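Local coordinates for protein PT26-6P (Thermococcus sp., PDB 2WB7) that is of unknown function but is encoded by a mobile extrachromosomal element of euryarchaea and combines immunoglobulin-like domains with a helical domain, at residues N83-T88 / G171-W176; W176-S181 / A198-D203. One frame throughout, in Å; residues are numbered along the deposited sequence.

Interaction 1. Residues N83-T88 / G171-W176; sequences NKVHIT and GYQEAW
His86 meets Tyr172 and Glu174 on one face of an antiparallel strand pair in an immunoglobulin-like domain. The imidazole lies in an offset stack with the Tyr172 ring, the planes 17° apart, with Tyr172 OH over the imidazole face and His86 CB over the phenol face. Tyr172 reaches there because its CG sits between its backbone N and carbonyl carbon (chi1 64°). At the imidazole edge, His86 NE2 donates almost straight to Glu174 OE1 at 2.7 Å, in the plane of the imidazole and on the anti side of that oxygen, though 24° out of the carboxylate plane. With an alanine at His86 the CB over the phenol stays, but the imidazole is lost, which would probably leave Glu174 OE1 without this donor and Tyr172 without its stacking partner. Behind these side chains the strands are joined by His86 N to Tyr172 O at 2.9 Å and Glu174 N to Lys84 O, also 2.9 Å. Toward Asn83, the extended Gln173 side chain, on the sheet face shared with Val85, donates from NE2 to Asn83 O at 3.1 Å. The carboxylate that receives His86 is itself fixed from its other oxygen: Trp176 NE1 donates a hydrogen bond to Glu174 OE2 at 2.9 Å, from above the carboxylate plane.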
loop_
_atom_site.group_PDB
_atom_site.type_symbol
_atom_site.label_atom_id
_atom_site.label_comp_id
_atom_site.label_asym_id
_atom_site.label_seq_id
_atom_site.Cartn_x
_atom_site.Cartn_y
_atom_site.Cartn_z
ATOM N N ASN A 83 -20.504 48.707 -4.713
ATOM C CA ASN A 83 -19.808 48.408 -3.471
ATOM C C ASN A 83 -18.951 47.153 -3.570
ATOM O O ASN A 83 -19.045 46.244 -2.748
ATOM C CB ASN A 83 -20.805 48.308 -2.320
ATOM C CG ASN A 83 -21.224 49.663 -1.817
ATOM O OD1 ASN A 83 -22.062 49.773 -0.934
ATOM N ND2 ASN A 83 -20.639 50.713 -2.386
ATOM N N LYS A 84 -18.098 47.136 -4.585
ATOM C CA LYS A 84 -17.302 45.965 -4.911
ATOM C C LYS A 84 -16.316 45.551 -3.820
ATOM O O LYS A 84 -15.670 46.387 -3.180
ATOM C CB LYS A 84 -16.568 46.188 -6.231
ATOM C CG LYS A 84 -17.501 46.200 -7.425
ATOM C CD LYS A 84 -16.766 46.640 -8.676
ATOM C CE LYS A 84 -17.653 46.531 -9.909
ATOM N NZ LYS A 84 -16.910 46.897 -11.157
ATOM N N VAL A 85 -16.218 44.237 -3.627
ATOM C CA VAL A 85 -15.256 43.641 -2.719
ATOM C C VAL A 85 -13.974 43.321 -3.483
ATOM O O VAL A 85 -14.014 42.636 -4.494
ATOM C CB VAL A 85 -15.820 42.352 -2.118
ATOM C CG1 VAL A 85 -14.744 41.627 -1.362
ATOM C CG2 VAL A 85 -16.992 42.671 -1.209
ATOM N N HIS A 86 -12.848 43.850 -3.014
ATOM C CA HIS A 86 -11.538 43.561 -3.615
ATOM C C HIS A 86 -10.788 42.560 -2.750
ATOM O O HIS A 86 -10.733 42.721 -1.526
ATOM C CB HIS A 86 -10.691 44.830 -3.704
ATOM C CG HIS A 86 -11.193 45.833 -4.691
ATOM N ND1 HIS A 86 -10.521 46.125 -5.857
ATOM C CD2 HIS A 86 -12.291 46.625 -4.680
ATOM C CE1 HIS A 86 -11.189 47.044 -6.529
ATOM N NE2 HIS A 86 -12.264 47.367 -5.835
ATOM N N ILE A 87 -10.199 41.537 -3.364
ATOM C CA ILE A 87 -9.389 40.595 -2.590
ATOM C C ILE A 87 -7.919 40.835 -2.893
ATOM O O ILE A 87 -7.486 40.717 -4.041
ATOM C CB ILE A 87 -9.787 39.143 -2.863
ATOM C CG1 ILE A 87 -11.300 39.004 -2.806
ATOM C CG2 ILE A 87 -9.179 38.234 -1.829
ATOM C CD1 ILE A 87 -11.766 37.609 -3.104
ATOM N N THR A 88 -7.153 41.203 -1.872
ATOM C CA THR A 88 -5.771 41.622 -2.102
ATOM C C THR A 88 -4.780 40.499 -1.891
ATOM O O THR A 88 -3.681 40.499 -2.471
ATOM C CB THR A 88 -5.366 42.764 -1.181
ATOM O OG1 THR A 88 -6.449 43.693 -1.085
ATOM C CG2 THR A 88 -4.135 43.474 -1.747
ATOM N N GLY A 171 -8.399 42.286 2.058
ATOM C CA GLY A 171 -8.770 43.214 1.006
ATOM C C GLY A 171 -9.711 44.259 1.560
ATOM O O GLY A 171 -9.824 44.411 2.784
ATOM N N TYR A 172 -10.406 44.967 0.674
ATOM C CA TYR A 172 -11.293 46.042 1.103
ATOM C C TYR A 172 -12.575 46.146 0.295
ATOM O O TYR A 172 -12.594 45.849 -0.904
ATOM C CB TYR A 172 -10.561 47.368 1.005
ATOM C CG TYR A 172 -10.194 47.736 -0.415
ATOM C CD1 TYR A 172 -11.109 48.365 -1.249
ATOM C CD2 TYR A 172 -8.934 47.456 -0.917
ATOM C CE1 TYR A 172 -10.775 48.711 -2.538
ATOM C CE2 TYR A 172 -8.590 47.799 -2.206
ATOM C CZ TYR A 172 -9.511 48.428 -3.013
ATOM O OH TYR A 172 -9.173 48.769 -4.307
ATOM N N GLN A 173 -13.644 46.594 0.950
ATOM C CA GLN A 173 -14.894 46.864 0.253
ATOM C C GLN A 173 -15.057 48.344 -0.065
ATOM O O GLN A 173 -14.761 49.210 0.768
ATOM C CB GLN A 173 -16.099 46.382 1.050
ATOM C CG GLN A 173 -17.363 46.380 0.222
ATOM C CD GLN A 173 -18.506 45.698 0.922
ATOM O OE1 GLN A 173 -18.408 45.360 2.104
ATOM N NE2 GLN A 173 -19.613 45.495 0.202
ATOM N N GLU A 174 -15.535 48.627 -1.276
ATOM C CA GLU A 174 -15.844 49.987 -1.670
ATOM C C GLU A 174 -17.180 50.424 -1.074
ATOM O O GLU A 174 -18.141 49.645 -1.037
ATOM C CB GLU A 174 -15.904 50.098 -3.184
ATOM C CG GLU A 174 -14.573 49.870 -3.887
ATOM C CD GLU A 174 -14.680 50.051 -5.401
ATOM O OE1 GLU A 174 -14.288 49.129 -6.150
ATOM O OE2 GLU A 174 -15.170 51.113 -5.845
ATOM N N ALA A 175 -17.223 51.669 -0.597
ATOM C CA ALA A 175 -18.457 52.287 -0.121
ATOM C C ALA A 175 -18.820 53.429 -1.068
ATOM O O ALA A 175 -17.997 54.301 -1.325
ATOM C CB ALA A 175 -18.267 52.807 1.299
ATOM N N TRP A 176 -20.040 53.416 -1.594
ATOM C CA TRP A 176 -20.501 54.459 -2.511
ATOM C C TRP A 176 -21.756 55.145 -1.965
ATOM O O TRP A 176 -22.636 54.475 -1.427
ATOM C CB TRP A 176 -20.786 53.868 -3.899
ATOM C CG TRP A 176 -19.550 53.464 -4.672
ATOM C CD1 TRP A 176 -18.654 52.493 -4.328
ATOM C CD2 TRP A 176 -19.080 54.017 -5.920
ATOM N NE1 TRP A 176 -17.658 52.405 -5.280
ATOM C CE2 TRP A 176 -17.896 53.326 -6.266
ATOM C CE3 TRP A 176 -19.543 55.029 -6.773
ATOM C CZ2 TRP A 176 -17.166 53.621 -7.425
ATOM C CZ3 TRP A 176 -18.814 55.318 -7.928
ATOM C CH2 TRP A 176 -17.640 54.614 -8.240
#

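Interaction 2. Residues W176-S181 / A198-D203; sequences WKTDSS and ACWVHD
The indole of Trp176 lies against His202 in the tightly packed part of this antiparallel pairing. His202 CB stands over the six-membered ring, 3.5 Å from its centroid, while the imidazole forms an offset stack with the five-membered ring, the planes 27° apart. His202 CG points anti to the backbone N (chi1 -178°), which carries the imidazole along the indole until His202 CD2 is 3.3 Å from Trp176 NE1. The polar end of His202 is held elsewhere, NE2 being hydrogen-bonded to Asp205 OD1. Further along the same sheet face Thr178 and Trp200 run side by side: the methyl CG2 of Thr178 sits over the indole, 3.5 Å from the centroid of its five-membered ring, and also touches Ala198 CB. Phe82, in the loop before strand 85-96, meets both indoles.

The opposite face, with Lys177 and Val201, is looser. Lys177 and Asp203 lie exposed to solvent, the bent lysine chain running obliquely past the aspartate; Lys177 NZ is 3.8 Å from Asp203 OD2, a long, doubtful salt bridge, the position of that oxygen being uncertain. Val201 CG1 packs on Asp179 CB at 3.8 Å. Toward Ser181, Asp179 OD1 accepts from Ser181 N, an Asx turn, and from Ser181 OG as well.

Between the two faces, Lys177 and Val201 exchange backbone bonds, with Val201 N to Lys177 O at 2.8 Å, and Asp179 N continues the pattern to Cys199 O at 2.9 Å. The connection between these neighbouring antiparallel strands is pinned by the Cys188-Cys199 disulfide, and their pairing is consistent with an immunoglobulin-like sheet.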
loop_
_atom_site.group_PDB
_atom_site.type_symbol
_atom_site.label_atom_id
_atom_site.label_comp_id
_atom_site.label_asym_id
_atom_site.label_seq_id
_atom_site.Cartn_x
_atom_site.Cartn_y
_atom_site.Cartn_z
ATOM N N TRP A 176 -20.040 53.416 -1.594
ATOM C CA TRP A 176 -20.501 54.459 -2.511
ATOM C C TRP A 176 -21.756 55.145 -1.965
ATOM O O TRP A 176 -22.636 54.475 -1.427
ATOM C CB TRP A 176 -20.786 53.868 -3.899
ATOM C CG TRP A 176 -19.550 53.464 -4.672
ATOM C CD1 TRP A 176 -18.654 52.493 -4.328
ATOM C CD2 TRP A 176 -19.080 54.017 -5.920
ATOM N NE1 TRP A 176 -17.658 52.405 -5.280
ATOM C CE2 TRP A 176 -17.896 53.326 -6.266
ATOM C CE3 TRP A 176 -19.543 55.029 -6.773
ATOM C CZ2 TRP A 176 -17.166 53.621 -7.425
ATOM C CZ3 TRP A 176 -18.814 55.318 -7.928
ATOM C CH2 TRP A 176 -17.640 54.614 -8.240
ATOM N N LYS A 177 -21.831 56.472 -2.104
ATOM C CA LYS A 177 -23.031 57.243 -1.736
ATOM C C LYS A 177 -23.515 58.047 -2.935
ATOM O O LYS A 177 -22.739 58.316 -3.859
ATOM C CB LYS A 177 -22.733 58.221 -0.599
ATOM C CG LYS A 177 -21.604 57.803 0.332
ATOM C CD LYS A 177 -22.004 56.644 1.253
ATOM C CE LYS A 177 -20.821 56.163 2.103
ATOM N NZ LYS A 177 -21.263 55.194 3.162
ATOM N N THR A 178 -24.788 58.437 -2.915
ATOM C CA THR A 178 -25.327 59.370 -3.917
ATOM C C THR A 178 -24.861 60.795 -3.676
ATOM O O THR A 178 -24.962 61.310 -2.564
ATOM C CB THR A 178 -26.861 59.413 -3.922
ATOM O OG1 THR A 178 -27.346 59.236 -2.585
ATOM C CG2 THR A 178 -27.428 58.325 -4.802
ATOM N N ASP A 179 -24.351 61.417 -4.731
ATOM C CA ASP A 179 -23.938 62.814 -4.698
ATOM C C ASP A 179 -25.147 63.695 -4.997
ATOM O O ASP A 179 -25.452 63.970 -6.161
ATOM C CB ASP A 179 -22.827 63.065 -5.719
ATOM C CG ASP A 179 -22.336 64.493 -5.700
ATOM O OD1 ASP A 179 -23.122 65.390 -5.326
ATOM O OD2 ASP A 179 -21.155 64.718 -6.052
ATOM N N SER A 180 -25.823 64.133 -3.938
ATOM C CA SER A 180 -27.089 64.865 -4.040
ATOM C C SER A 180 -27.007 66.159 -4.860
ATOM O O SER A 180 -28.029 66.734 -5.225
ATOM C CB SER A 180 -27.601 65.184 -2.637
ATOM O OG SER A 180 -29.011 65.247 -2.609
ATOM N N SER A 181 -25.786 66.587 -5.168
ATOM C CA SER A 181 -25.557 67.867 -5.828
ATOM C C SER A 181 -25.478 67.788 -7.345
ATOM O O SER A 181 -25.097 68.759 -7.990
ATOM C CB SER A 181 -24.261 68.497 -5.317
ATOM O OG SER A 181 -23.127 67.997 -6.013
ATOM N N ALA A 198 -29.956 58.985 -9.928
ATOM C CA ALA A 198 -29.047 59.694 -9.046
ATOM C C ALA A 198 -27.616 59.442 -9.487
ATOM O O ALA A 198 -27.316 58.451 -10.153
ATOM C CB ALA A 198 -29.250 59.270 -7.614
ATOM N N CYS A 199 -26.728 60.347 -9.120
ATOM C CA CYS A 199 -25.345 60.213 -9.515
ATOM C C CYS A 199 -24.507 59.704 -8.367
ATOM O O CYS A 199 -24.124 60.479 -7.502
ATOM C CB CYS A 199 -24.789 61.550 -9.968
ATOM S SG CYS A 199 -23.025 61.479 -10.190
ATOM N N TRP A 200 -24.211 58.408 -8.381
ATOM C CA TRP A 200 -23.483 57.750 -7.300
ATOM C C TRP A 200 -21.989 57.994 -7.399
ATOM O O TRP A 200 -21.425 57.991 -8.491
ATOM C CB TRP A 200 -23.761 56.248 -7.321
ATOM C CG TRP A 200 -25.185 55.919 -7.031
ATOM C CD1 TRP A 200 -26.252 56.072 -7.867
ATOM C CD2 TRP A 200 -25.703 55.386 -5.815
ATOM N NE1 TRP A 200 -27.405 55.678 -7.241
ATOM C CE2 TRP A 200 -27.095 55.246 -5.979
ATOM C CE3 TRP A 200 -25.127 55.018 -4.596
ATOM C CZ2 TRP A 200 -27.922 54.751 -4.972
ATOM C CZ3 TRP A 200 -25.950 54.529 -3.595
ATOM C CH2 TRP A 200 -27.334 54.399 -3.789
ATOM N N VAL A 201 -21.345 58.192 -6.251
ATOM C CA VAL A 201 -19.910 58.465 -6.239
ATOM C C VAL A 201 -19.164 57.715 -5.119
ATOM O O VAL A 201 -19.760 57.302 -4.117
ATOM C CB VAL A 201 -19.617 59.999 -6.230
ATOM C CG1 VAL A 201 -20.052 60.642 -4.918
ATOM C CG2 VAL A 201 -18.151 60.276 -6.525
ATOM N N HIS A 202 -17.860 57.542 -5.305
ATOM C CA HIS A 202 -17.078 56.644 -4.468
ATOM C C HIS A 202 -16.576 57.290 -3.187
ATOM O O HIS A 202 -15.613 58.057 -3.199
ATOM C CB HIS A 202 -15.907 56.068 -5.264
ATOM C CG HIS A 202 -15.087 55.087 -4.493
ATOM N ND1 HIS A 202 -13.719 54.988 -4.630
ATOM C CD2 HIS A 202 -15.436 54.186 -3.545
ATOM C CE1 HIS A 202 -13.263 54.052 -3.816
ATOM N NE2 HIS A 202 -14.285 53.552 -3.143
ATOM N N ASP A 203 -17.216 56.939 -2.077
ATOM C CA ASP A 203 -16.912 57.531 -0.778
ATOM C C ASP A 203 -15.616 57.035 -0.127
ATOM O O ASP A 203 -14.597 57.710 -0.167
ATOM C CB ASP A 203 -18.082 57.307 0.181
ATOM C CG ASP A 203 -17.884 58.009 1.500
ATOM O OD1 ASP A 203 -17.256 59.091 1.508
ATOM O OD2 ASP A 203 -18.351 57.485 2.536
#

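Interactions 1 and 2 show how one long strand can serve two neighbours. Strand 163-178 lies between strands 85-96 and 198-213, each antiparallel to it, in one sheet; interaction 1 samples one border and interaction 2 the other, further toward its C-terminal end. Along the chain the first contact closes before the second opens, and their centres lie about 16 Å apart. Trp176 belongs to both, and Ala175 O packs against Asp203 CB and His202 CD2 where they adjoin. The centres lie about 49 and 64 Å from the centre of the chain, so together they carry the sheet outward toward one end of an elongated molecule.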